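Local coordinates for NADP-dependent glyceraldehyde-3-phosphate dehydrogenase (Bacillus halodurans, PDB 3PRL), which probably oxidises glyceraldehyde 3-phosphate without phosphorylating it, using NADP+ as electron acceptor, as a member of the aldehyde dehydrogenase family, at residues 97-102 with 286-291; 170-175 with 236-241; 232-237 with 470-475; 329-334 with 368-373. All coordinates share one frame; numbering follows the deposited sequence.

Interaction 1. Residues 97-102 with 286-291; sequences HEVAKP and FSYSGQ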
loop_
_atom_site.group_PDB
_atom_site.type_symbol
_atom_site.label_atom_id
_atom_site.label_comp_id
_atom_site.label_asym_id
_atom_site.label_seq_id
_atom_site.Cartn_x
_atom_site.Cartn_y
_atom_site.Cartn_z
ATOM N N HIS D 97 -38.428 -19.651 -0.252
ATOM C CA HIS D 97 -39.379 -20.304 0.653
ATOM C C HIS D 97 -39.016 -20.066 2.126
ATOM O O HIS D 97 -39.852 -19.589 2.896
ATOM C CB HIS D 97 -39.485 -21.816 0.388
ATOM C CG HIS D 97 -40.281 -22.179 -0.829
ATOM N ND1 HIS D 97 -39.775 -22.973 -1.836
ATOM C CD2 HIS D 97 -41.548 -21.871 -1.195
ATOM C CE1 HIS D 97 -40.691 -23.135 -2.774
ATOM N NE2 HIS D 97 -41.776 -22.474 -2.412
ATOM N N GLU D 98 -37.769 -20.394 2.486
ATOM C CA GLU D 98 -37.320 -20.513 3.890
ATOM C C GLU D 98 -37.368 -19.199 4.658
ATOM O O GLU D 98 -37.740 -19.171 5.837
ATOM C CB GLU D 98 -35.887 -21.083 3.955
ATOM C CG GLU D 98 -35.579 -21.916 5.206
ATOM C CD GLU D 98 -34.089 -22.211 5.400
ATOM O OE1 GLU D 98 -33.280 -22.010 4.457
ATOM O OE2 GLU D 98 -33.705 -22.643 6.517
ATOM N N VAL D 99 -36.943 -18.123 3.992
ATOM C CA VAL D 99 -36.910 -16.805 4.606
ATOM C C VAL D 99 -37.890 -15.832 3.934
ATOM O O VAL D 99 -37.910 -14.632 4.242
ATOM C CB VAL D 99 -35.457 -16.271 4.738
ATOM C CG1 VAL D 99 -34.586 -17.288 5.487
ATOM C CG2 VAL D 99 -34.842 -15.948 3.369
ATOM N N ALA D 100 -38.732 -16.374 3.043
ATOM C CA ALA D 100 -39.765 -15.612 2.331
ATOM C C ALA D 100 -39.231 -14.418 1.519
ATOM O O ALA D 100 -39.812 -13.320 1.526
ATOM C CB ALA D 100 -40.886 -15.190 3.294
ATOM N N LYS D 101 -38.134 -14.647 0.804
ATOM C CA LYS D 101 -37.507 -13.615 -0.023
ATOM C C LYS D 101 -38.042 -13.686 -1.460
ATOM O O LYS D 101 -38.073 -14.763 -2.035
ATOM C CB LYS D 101 -35.991 -13.817 -0.006
ATOM C CG LYS D 101 -35.175 -12.880 -0.887
ATOM C CD LYS D 101 -33.696 -12.954 -0.532
ATOM C CE LYS D 101 -33.439 -12.485 0.916
ATOM N NZ LYS D 101 -32.064 -11.940 1.108
ATOM N N PRO D 102 -38.434 -12.541 -2.051
ATOM C CA PRO D 102 -38.898 -12.529 -3.449
ATOM C C PRO D 102 -38.005 -13.382 -4.383
ATOM O O PRO D 102 -36.783 -13.297 -4.308
ATOM C CB PRO D 102 -38.822 -11.050 -3.841
ATOM C CG PRO D 102 -38.824 -10.290 -2.555
ATOM C CD PRO D 102 -38.291 -11.183 -1.487
ATOM N N PHE D 286 -37.880 -0.377 1.360
ATOM C CA PHE D 286 -38.904 -1.397 1.205
ATOM C C PHE D 286 -38.416 -2.662 0.563
ATOM O O PHE D 286 -39.186 -3.621 0.437
ATOM C CB PHE D 286 -40.067 -0.842 0.394
ATOM C CG PHE D 286 -40.970 0.003 1.188
ATOM C CD1 PHE D 286 -41.757 -0.553 2.179
ATOM C CD2 PHE D 286 -41.011 1.377 0.984
ATOM C CE1 PHE D 286 -42.583 0.233 2.939
ATOM C CE2 PHE D 286 -41.858 2.182 1.745
ATOM C CZ PHE D 286 -42.647 1.606 2.716
ATOM N N SER D 287 -37.161 -2.633 0.117
ATOM C CA SER D 287 -36.454 -3.811 -0.355
ATOM C C SER D 287 -36.532 -4.887 0.709
ATOM O O SER D 287 -36.270 -4.620 1.879
ATOM C CB SER D 287 -34.994 -3.461 -0.650
ATOM O OG SER D 287 -34.187 -4.622 -0.756
ATOM N N TYR D 288 -36.890 -6.101 0.293
ATOM C CA TYR D 288 -37.126 -7.233 1.199
ATOM C C TYR D 288 -38.026 -6.877 2.401
ATOM O O TYR D 288 -37.799 -7.318 3.535
ATOM C CB TYR D 288 -35.804 -7.919 1.588
ATOM C CG TYR D 288 -35.930 -9.204 2.391
ATOM C CD1 TYR D 288 -36.816 -10.216 2.019
ATOM C CD2 TYR D 288 -35.123 -9.417 3.511
ATOM C CE1 TYR D 288 -36.907 -11.411 2.767
ATOM C CE2 TYR D 288 -35.207 -10.585 4.251
ATOM C CZ TYR D 288 -36.096 -11.583 3.879
ATOM O OH TYR D 288 -36.175 -12.734 4.649
ATOM N N SER D 289 -39.072 -6.097 2.112
ATOM C CA SER D 289 -40.054 -5.630 3.111
ATOM C C SER D 289 -39.467 -4.949 4.350
ATOM O O SER D 289 -40.078 -4.985 5.422
ATOM C CB SER D 289 -40.999 -6.772 3.540
ATOM O OG SER D 289 -41.864 -7.168 2.483
ATOM N N GLY D 290 -38.294 -4.330 4.217
ATOM C CA GLY D 290 -37.670 -3.615 5.345
ATOM C C GLY D 290 -36.882 -4.485 6.320
ATOM O O GLY D 290 -36.503 -4.020 7.408
ATOM N N GLN D 291 -36.636 -5.741 5.948
ATOM C CA GLN D 291 -35.871 -6.661 6.801
ATOM C C GLN D 291 -34.398 -6.633 6.450
ATOM O O GLN D 291 -33.803 -7.645 6.086
ATOM C CB GLN D 291 -36.427 -8.075 6.725
ATOM C CG GLN D 291 -37.847 -8.153 7.256
ATOM C CD GLN D 291 -38.513 -9.452 6.931
ATOM O OE1 GLN D 291 -38.977 -10.153 7.821
ATOM N NE2 GLN D 291 -38.565 -9.793 5.651
#
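Y288 and K101 each hold CG trans to their own main-chain N (chi1 -173° and 176°), which carries the tyrosine ring across to the turn after helix 88-98 and runs the lysine chain past it. A bend at chi3 of K101 then folds the end of the chain over the ring. K101 CE lies 4.0 Å from the centroid of the Y288 ring, almost straight above its centre in a CH-pi contact, and K101 NZ follows at 4.7 Å from the same centroid as a cation-pi partner. Tyrosine suits this place because it gives a face to the cation and a hydroxyl to the backbone beyond. Y288 OH donates to V99 O at 2.6 Å, tilted 29° from the carbonyl plane. At the ring edge, in plane, A100 O faces Y288 CE1 at 3.7 Å, and P102 CD packs 3.9 Å from Y288 CD1. Q291 NE2, weakly bonded to Y288 O, lies over the opposite face, so both faces have a neighbour, K101 over the centre and Q291 toward the rim. The ammonium group of K101 has further partners: a hydrogen bond to N163 O, a salt bridge to E109 and a cation-pi contact with Y164. The contact thus ties the turn between helices 88-98 and 103-124 to the loop joining helix 274-286 to strand 296-302, with Y288 also touching F162, an NADP-binding residue.

Interaction 2. Residues 170-175 with 236-241; sequences AAKIAP and TFTGGT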
loop_
_atom_site.group_PDB
_atom_site.type_symbol
_atom_site.label_atom_id
_atom_site.label_comp_id
_atom_site.label_asym_id
_atom_site.label_seq_id
_atom_site.Cartn_x
_atom_site.Cartn_y
_atom_site.Cartn_z
ATOM N N ALA D 170 -21.481 -16.959 3.526
ATOM C CA ALA D 170 -20.252 -16.987 2.699
ATOM C C ALA D 170 -19.324 -15.766 2.838
ATOM O O ALA D 170 -18.108 -15.877 2.691
ATOM C CB ALA D 170 -20.607 -17.176 1.264
ATOM N N ALA D 171 -19.904 -14.596 3.080
ATOM C CA ALA D 171 -19.124 -13.379 3.317
ATOM C C ALA D 171 -18.192 -13.522 4.530
ATOM O O ALA D 171 -17.254 -12.752 4.675
ATOM C CB ALA D 171 -20.050 -12.210 3.516
ATOM N N LYS D 172 -18.471 -14.499 5.392
ATOM C CA LYS D 172 -17.667 -14.777 6.599
ATOM C C LYS D 172 -16.791 -15.991 6.419
ATOM O O LYS D 172 -15.618 -15.977 6.796
ATOM C CB LYS D 172 -18.568 -15.007 7.809
ATOM C CG LYS D 172 -19.373 -13.782 8.219
ATOM C CD LYS D 172 -20.444 -14.150 9.249
ATOM C CE LYS D 172 -21.225 -12.927 9.696
ATOM N NZ LYS D 172 -21.762 -12.202 8.510
ATOM N N ILE D 173 -17.368 -17.048 5.849
ATOM C CA ILE D 173 -16.640 -18.291 5.619
ATOM C C ILE D 173 -15.501 -18.124 4.601
ATOM O O ILE D 173 -14.387 -18.558 4.880
ATOM C CB ILE D 173 -17.571 -19.468 5.222
ATOM C CG1 ILE D 173 -18.715 -19.628 6.233
ATOM C CG2 ILE D 173 -16.776 -20.790 5.135
ATOM C CD1 ILE D 173 -19.846 -20.535 5.725
ATOM N N ALA D 174 -15.753 -17.480 3.458
ATOM C CA ALA D 174 -14.717 -17.359 2.402
ATOM C C ALA D 174 -13.437 -16.672 2.858
ATOM O O ALA D 174 -12.365 -17.235 2.650
ATOM C CB ALA D 174 -15.257 -16.682 1.131
ATOM N N PRO D 175 -13.535 -15.446 3.449
ATOM C CA PRO D 175 -12.261 -14.812 3.825
ATOM C C PRO D 175 -11.530 -15.601 4.882
ATOM O O PRO D 175 -10.297 -15.610 4.902
ATOM C CB PRO D 175 -12.665 -13.438 4.390
ATOM C CG PRO D 175 -14.220 -13.435 4.469
ATOM C CD PRO D 175 -14.684 -14.505 3.514
ATOM N N THR D 236 -17.303 -13.530 14.238
ATOM C CA THR D 236 -17.953 -12.577 13.326
ATOM C C THR D 236 -19.459 -12.800 13.210
ATOM O O THR D 236 -19.930 -13.870 12.810
ATOM C CB THR D 236 -17.291 -12.553 11.946
ATOM O OG1 THR D 236 -18.002 -11.646 11.106
ATOM C CG2 THR D 236 -17.247 -13.960 11.317
ATOM N N PHE D 237 -20.220 -11.766 13.540
ATOM C CA PHE D 237 -21.648 -11.949 13.739
ATOM C C PHE D 237 -22.463 -10.852 13.092
ATOM O O PHE D 237 -22.161 -9.652 13.222
ATOM C CB PHE D 237 -21.932 -12.049 15.249
ATOM C CG PHE D 237 -23.385 -11.899 15.629
ATOM C CD1 PHE D 237 -24.195 -13.017 15.788
ATOM C CD2 PHE D 237 -23.928 -10.642 15.859
ATOM C CE1 PHE D 237 -25.545 -12.881 16.160
ATOM C CE2 PHE D 237 -25.265 -10.495 16.220
ATOM C CZ PHE D 237 -26.071 -11.618 16.378
ATOM N N THR D 238 -23.514 -11.288 12.399
ATOM C CA THR D 238 -24.512 -10.393 11.872
ATOM C C THR D 238 -25.853 -10.795 12.465
ATOM O O THR D 238 -26.211 -11.976 12.455
ATOM C CB THR D 238 -24.585 -10.476 10.345
ATOM O OG1 THR D 238 -23.312 -10.139 9.791
ATOM C CG2 THR D 238 -25.623 -9.540 9.817
ATOM N N GLY D 239 -26.581 -9.816 12.997
ATOM C CA GLY D 239 -27.896 -10.073 13.551
ATOM C C GLY D 239 -28.451 -8.934 14.374
ATOM O O GLY D 239 -28.175 -7.762 14.106
ATOM N N GLY D 240 -29.240 -9.281 15.387
ATOM C CA GLY D 240 -29.951 -8.290 16.183
ATOM C C GLY D 240 -28.981 -7.623 17.123
ATOM O O GLY D 240 -27.929 -8.194 17.434
ATOM N N THR D 241 -29.326 -6.424 17.575
ATOM C CA THR D 241 -28.407 -5.646 18.415
ATOM C C THR D 241 -28.267 -6.320 19.770
ATOM O O THR D 241 -27.145 -6.593 20.215
ATOM C CB THR D 241 -28.850 -4.172 18.531
ATOM O OG1 THR D 241 -28.873 -3.601 17.221
ATOM C CG2 THR D 241 -27.899 -3.368 19.407
#
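K172 reaches from its helix to strand 234-238 and gives a hydrogen bond from NZ to T238 OG1, 2.9 Å long. The rest of its chain lies along T236: K172 CG is 3.8 Å from T236 CG2, and K172 CE is 3.5 Å from T236 O. Lysine fits because its methylenes can cover a threonine while its tip carries a donor on to the next inward-facing residue of the strand. The chain is extended as far as CE and turns only at chi4 (53°), which brings NZ round to T238. T236 OG1 is buried here without a polar partner, packed against K172 CE at 3.7 Å. In the next shell, K172 NZ also donates to L168 O, one turn back in its own helix, and forms a long, weak ion pair with E259, the predicted active-site glutamate. With a methionine in its place, T238 OG1 and L168 O would probably lose their common donor, and E259 a nearby positive charge. The 170-175 part of helix 167-178 runs nearly antiparallel to 236-238 (166° between their directions, axes 9.6 Å apart at closest), as expected in a Rossmann-type layer; strand 144-159 bonds to T236 and T238, strand 256-259 to F237, and helix 103-124 packs on A170, A174 and P175.

Interaction 3. Residues 232-237 with 470-475; sequences IDMITF and LLSMTR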
loop_
_atom_site.group_PDB
_atom_site.type_symbol
_atom_site.label_atom_id
_atom_site.label_comp_id
_atom_site.label_asym_id
_atom_site.label_seq_id
_atom_site.Cartn_x
_atom_site.Cartn_y
_atom_site.Cartn_z
ATOM N N ILE D 232 -12.289 -20.974 20.376
ATOM C CA ILE D 232 -12.630 -19.960 19.378
ATOM C C ILE D 232 -11.659 -18.786 19.479
ATOM O O ILE D 232 -11.436 -18.226 20.572
ATOM C CB ILE D 232 -14.093 -19.458 19.555
ATOM C CG1 ILE D 232 -15.111 -20.614 19.411
ATOM C CG2 ILE D 232 -14.409 -18.283 18.618
ATOM C CD1 ILE D 232 -15.254 -21.213 18.005
ATOM N N ASP D 233 -11.073 -18.425 18.335
ATOM C CA ASP D 233 -10.039 -17.413 18.287
ATOM C C ASP D 233 -10.546 -16.147 17.616
ATOM O O ASP D 233 -9.816 -15.182 17.524
ATOM C CB ASP D 233 -8.810 -17.959 17.548
ATOM C CG ASP D 233 -8.378 -19.312 18.077
ATOM O OD1 ASP D 233 -7.731 -19.351 19.146
ATOM O OD2 ASP D 233 -8.707 -20.346 17.441
ATOM N N MET D 234 -11.794 -16.166 17.137
ATOM C CA MET D 234 -12.413 -15.010 16.493
ATOM C C MET D 234 -13.908 -15.218 16.271
ATOM O O MET D 234 -14.334 -16.306 15.828
ATOM C CB MET D 234 -11.720 -14.727 15.144
ATOM C CG MET D 234 -12.022 -13.366 14.512
ATOM S SD MET D 234 -13.307 -13.369 13.236
ATOM C CE MET D 234 -13.101 -11.673 12.699
ATOM N N ILE D 235 -14.695 -14.174 16.558
ATOM C CA ILE D 235 -16.135 -14.182 16.278
ATOM C C ILE D 235 -16.536 -13.123 15.251
ATOM O O ILE D 235 -16.163 -11.966 15.387
ATOM C CB ILE D 235 -17.023 -13.974 17.572
ATOM C CG1 ILE D 235 -16.657 -14.966 18.667
ATOM C CG2 ILE D 235 -18.531 -14.063 17.244
ATOM C CD1 ILE D 235 -16.898 -16.366 18.304
ATOM N N THR D 236 -17.303 -13.530 14.238
ATOM C CA THR D 236 -17.953 -12.577 13.326
ATOM C C THR D 236 -19.459 -12.800 13.210
ATOM O O THR D 236 -19.930 -13.870 12.810
ATOM C CB THR D 236 -17.291 -12.553 11.946
ATOM O OG1 THR D 236 -18.002 -11.646 11.106
ATOM C CG2 THR D 236 -17.247 -13.960 11.317
ATOM N N PHE D 237 -20.220 -11.766 13.540
ATOM C CA PHE D 237 -21.648 -11.949 13.739
ATOM C C PHE D 237 -22.463 -10.852 13.092
ATOM O O PHE D 237 -22.161 -9.652 13.222
ATOM C CB PHE D 237 -21.932 -12.049 15.249
ATOM C CG PHE D 237 -23.385 -11.899 15.629
ATOM C CD1 PHE D 237 -24.195 -13.017 15.788
ATOM C CD2 PHE D 237 -23.928 -10.642 15.859
ATOM C CE1 PHE D 237 -25.545 -12.881 16.160
ATOM C CE2 PHE D 237 -25.265 -10.495 16.220
ATOM C CZ PHE D 237 -26.071 -11.618 16.378
ATOM N N LEU D 470 -10.519 -9.807 5.240
ATOM C CA LEU D 470 -9.292 -10.629 5.260
ATOM C C LEU D 470 -8.348 -10.292 6.406
ATOM O O LEU D 470 -7.758 -11.201 7.010
ATOM C CB LEU D 470 -8.566 -10.538 3.918
ATOM C CG LEU D 470 -9.381 -11.197 2.807
ATOM C CD1 LEU D 470 -9.005 -10.667 1.458
ATOM C CD2 LEU D 470 -9.187 -12.684 2.852
ATOM N N LEU D 471 -8.220 -8.987 6.686
ATOM C CA LEU D 471 -7.385 -8.439 7.760
ATOM C C LEU D 471 -7.925 -8.777 9.138
ATOM O O LEU D 471 -7.166 -8.965 10.099
ATOM C CB LEU D 471 -7.287 -6.899 7.631
ATOM C CG LEU D 471 -6.230 -6.270 6.686
ATOM C CD1 LEU D 471 -5.948 -7.080 5.431
ATOM C CD2 LEU D 471 -6.564 -4.823 6.291
ATOM N N SER D 472 -9.246 -8.816 9.246
ATOM C CA SER D 472 -9.862 -9.138 10.516
ATOM C C SER D 472 -9.725 -10.637 10.805
ATOM O O SER D 472 -9.892 -11.071 11.956
ATOM C CB SER D 472 -11.323 -8.710 10.509
ATOM O OG SER D 472 -12.042 -9.467 9.561
ATOM N N MET D 473 -9.376 -11.403 9.768
ATOM C CA MET D 473 -9.238 -12.857 9.862
ATOM C C MET D 473 -7.810 -13.306 10.170
ATOM O O MET D 473 -7.533 -14.502 10.266
ATOM C CB MET D 473 -9.677 -13.526 8.555
ATOM C CG MET D 473 -11.073 -13.153 8.057
ATOM S SD MET D 473 -12.436 -13.984 8.900
ATOM C CE MET D 473 -13.855 -13.104 8.251
ATOM N N THR D 474 -6.909 -12.336 10.286
ATOM C CA THR D 474 -5.488 -12.604 10.374
ATOM C C THR D 474 -4.878 -11.718 11.454
ATOM O O THR D 474 -5.576 -10.966 12.114
ATOM C CB THR D 474 -4.779 -12.296 9.025
ATOM O OG1 THR D 474 -5.348 -11.112 8.455
ATOM C CG2 THR D 474 -4.925 -13.453 8.032
ATOM N N ARG D 475 -3.559 -11.822 11.586
ATOM C CA ARG D 475 -2.745 -11.009 12.495
ATOM C C ARG D 475 -1.325 -10.965 11.915
ATOM O O ARG D 475 -0.962 -11.795 11.050
ATOM C CB ARG D 475 -2.777 -11.562 13.954
ATOM C CG ARG D 475 -2.336 -13.076 14.170
ATOM C CD ARG D 475 -0.802 -13.257 14.278
ATOM N NE ARG D 475 -0.356 -14.566 14.776
ATOM C CZ ARG D 475 0.908 -14.844 15.118
ATOM N NH1 ARG D 475 1.861 -13.908 15.004
ATOM N NH2 ARG D 475 1.237 -16.048 15.569
#
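M234 and M473 mark the closest backbone approach, with CA atoms 7.7 Å apart, where strand 234-238 passes the turn between helix 466-472 and strand 474-482. The first belongs to the Rossmann-type sheet of the cofactor domain; strand 474-482 pairs with strand 144-159 of that sheet. M234 does most of the touching. Its chain bends at chi2 (-98°), and the terminal methyl ends against the last turn of the helix: M234 CE is 3.3 Å from S472 O and 4.0 Å from S472 OG. Beside it the two sulfurs meet loosely, M234 SD to M473 SD at 4.5 Å. Flexible, unbranched methionines suit such a site, since they can follow the uneven surface of a helix end. M234 also packs on L153 and V257 of the neighbouring strands, while M473 leans on P175 and A176 of helix 167-178. The serine hydroxyl serves the helix itself, donating to S469 O. Farther along the same segment, R475 NH1 bonds to V435 O of the second subunit, so the turn leads directly into an interface. The turn is closed by T474 OG1, which donates to L470 O at 2.8 Å with a C=O...donor angle of 129°.

Interaction 4. Residues 329-334 with 368-373; sequences ADITPV and LSPTLL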
loop_
_atom_site.group_PDB
_atom_site.type_symbol
_atom_site.label_atom_id
_atom_site.label_comp_id
_atom_site.label_asym_id
_atom_site.label_seq_id
_atom_site.Cartn_x
_atom_site.Cartn_y
_atom_site.Cartn_z
ATOM N N ALA D 329 -43.268 -10.712 -5.532
ATOM C CA ALA D 329 -43.828 -9.470 -4.985
ATOM C C ALA D 329 -42.735 -8.598 -4.357
ATOM O O ALA D 329 -41.722 -9.111 -3.852
ATOM C CB ALA D 329 -44.928 -9.776 -3.970
ATOM N N ASP D 330 -42.926 -7.281 -4.414
ATOM C CA ASP D 330 -41.987 -6.336 -3.798
ATOM C C ASP D 330 -42.038 -6.468 -2.275
ATOM O O ASP D 330 -40.998 -6.485 -1.595
ATOM C CB ASP D 330 -42.316 -4.895 -4.209
ATOM C CG ASP D 330 -42.220 -4.670 -5.709
ATOM O OD1 ASP D 330 -41.126 -4.865 -6.279
ATOM O OD2 ASP D 330 -43.240 -4.274 -6.315
ATOM N N ILE D 331 -43.266 -6.580 -1.766
ATOM C CA ILE D 331 -43.539 -6.741 -0.357
ATOM C C ILE D 331 -44.070 -8.140 -0.068
ATOM O O ILE D 331 -45.209 -8.469 -0.394
ATOM C CB ILE D 331 -44.543 -5.676 0.127
ATOM C CG1 ILE D 331 -44.209 -4.283 -0.449
ATOM C CG2 ILE D 331 -44.645 -5.683 1.654
ATOM C CD1 ILE D 331 -42.870 -3.644 0.047
ATOM N N THR D 332 -43.231 -8.976 0.524
ATOM C CA THR D 332 -43.660 -10.308 0.940
ATOM C C THR D 332 -43.826 -10.360 2.461
ATOM O O THR D 332 -43.531 -9.365 3.148
ATOM C CB THR D 332 -42.710 -11.422 0.425
ATOM O OG1 THR D 332 -41.343 -11.087 0.696
ATOM C CG2 THR D 332 -42.896 -11.623 -1.075
ATOM N N PRO D 333 -44.286 -11.513 2.993
ATOM C CA PRO D 333 -44.512 -11.639 4.430
ATOM C C PRO D 333 -43.228 -11.485 5.243
ATOM O O PRO D 333 -42.142 -11.870 4.788
ATOM C CB PRO D 333 -45.068 -13.065 4.575
ATOM C CG PRO D 333 -45.556 -13.438 3.210
ATOM C CD PRO D 333 -44.611 -12.767 2.286
ATOM N N VAL D 334 -43.353 -10.896 6.429
ATOM C CA VAL D 334 -42.219 -10.759 7.328
ATOM C C VAL D 334 -41.944 -12.098 8.002
ATOM O O VAL D 334 -42.805 -12.971 8.047
ATOM C CB VAL D 334 -42.381 -9.604 8.355
ATOM C CG1 VAL D 334 -42.336 -8.249 7.647
ATOM C CG2 VAL D 334 -43.659 -9.760 9.169
ATOM N N LEU D 368 -47.720 -7.822 5.567
ATOM C CA LEU D 368 -48.021 -6.426 5.856
ATOM C C LEU D 368 -47.924 -5.556 4.621
ATOM O O LEU D 368 -46.944 -5.632 3.874
ATOM C CB LEU D 368 -47.082 -5.875 6.918
ATOM C CG LEU D 368 -47.561 -5.909 8.364
ATOM C CD1 LEU D 368 -47.292 -7.273 8.993
ATOM C CD2 LEU D 368 -46.859 -4.802 9.143
ATOM N N SER D 369 -48.947 -4.729 4.417
ATOM C CA SER D 369 -48.932 -3.694 3.385
ATOM C C SER D 369 -47.779 -2.738 3.640
ATOM O O SER D 369 -47.448 -2.478 4.796
ATOM C CB SER D 369 -50.250 -2.909 3.378
ATOM O OG SER D 369 -51.242 -3.571 2.622
ATOM N N PRO D 370 -47.142 -2.225 2.570
ATOM C CA PRO D 370 -46.136 -1.220 2.872
ATOM C C PRO D 370 -46.850 -0.047 3.543
ATOM O O PRO D 370 -47.920 0.379 3.094
ATOM C CB PRO D 370 -45.579 -0.839 1.499
ATOM C CG PRO D 370 -46.631 -1.263 0.510
ATOM C CD PRO D 370 -47.315 -2.436 1.118
ATOM N N THR D 371 -46.278 0.432 4.637
ATOM C CA THR D 371 -46.939 1.426 5.448
ATOM C C THR D 371 -46.161 2.735 5.413
ATOM O O THR D 371 -44.968 2.771 5.743
ATOM C CB THR D 371 -47.171 0.911 6.898
ATOM O OG1 THR D 371 -47.836 -0.359 6.856
ATOM C CG2 THR D 371 -48.036 1.878 7.670
ATOM N N LEU D 372 -46.845 3.797 4.983
ATOM C CA LEU D 372 -46.270 5.138 4.953
ATOM C C LEU D 372 -46.925 6.044 5.986
ATOM O O LEU D 372 -48.155 6.216 5.998
ATOM C CB LEU D 372 -46.371 5.757 3.555
ATOM C CG LEU D 372 -45.445 6.947 3.266
ATOM C CD1 LEU D 372 -43.972 6.541 3.333
ATOM C CD2 LEU D 372 -45.764 7.542 1.914
ATOM N N LEU D 373 -46.087 6.622 6.846
ATOM C CA LEU D 373 -46.538 7.556 7.870
ATOM C C LEU D 373 -45.895 8.912 7.662
ATOM O O LEU D 373 -44.720 9.001 7.304
ATOM C CB LEU D 373 -46.192 7.031 9.264
ATOM C CG LEU D 373 -46.590 5.596 9.622
ATOM C CD1 LEU D 373 -45.753 5.100 10.786
ATOM C CD2 LEU D 373 -48.094 5.489 9.934
#
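I331 packs on L368 and P370 where, in the catalytic domain of the aldehyde dehydrogenase fold, the loop before helix 337-352 lies against strand 367-374. The tight part is all isoleucine. With its first torsion at -43°, CG1 stands opposite the carbonyl carbon and CG2 opposite the backbone N, so CG1 is directed to P370 and CG2 to L368. I331 CG1 rests on the proline ring, 3.9 Å from P370 CD and 4.0 Å from P370 CG, and I331 CD1 reaches P370 CB at 4.2 Å. The other branch touches the carbonyl of the L368-S369 peptide: I331 CG2 is 3.2 Å from L368 O, a buried oxygen that has no polar partner in the model. A beta-branched residue suits this place because one side chain fills two directions at once, and the proline ring offers it a rigid apolar surface. Were an alanine to stand at I331, the P370 ring would probably lose its apolar mate and a gap would open beside L368 O. The backbone of I331 is itself held by bonds to T321 and G323. Toward the edges the contact thins: D330 and S369 are partly exposed, and the CB of S369 points away from the loop. V334 and L368 share A340 of helix 337-352 as a neighbour, yet between themselves they barely meet, V334 CG2 lying 4.4 Å from L368 CD1.

In the fold
All four contacts are largely buried, but interaction 2 lies nearest the middle of the chain and interaction 4 farthest out. Interactions 2 and 3 share T236 and F237 of strand 234-238 and meet where M473 CE packs on K172 O and P175; the inner one uses a charged lysine beside the predicted active site, the outer one only methionine and serine near a subunit interface. Interactions 1 and 4 adjoin likewise, through probable hydrogen bonds between T332 OG1 and A100 O and between S289 OG and T332 O. There the aromatic, cationic chemistry of interaction 1 gives way to mainly aliphatic packing that also covers a carbonyl oxygen. Interactions 3 and 4 are farthest apart, their centres about 36 Å from each other.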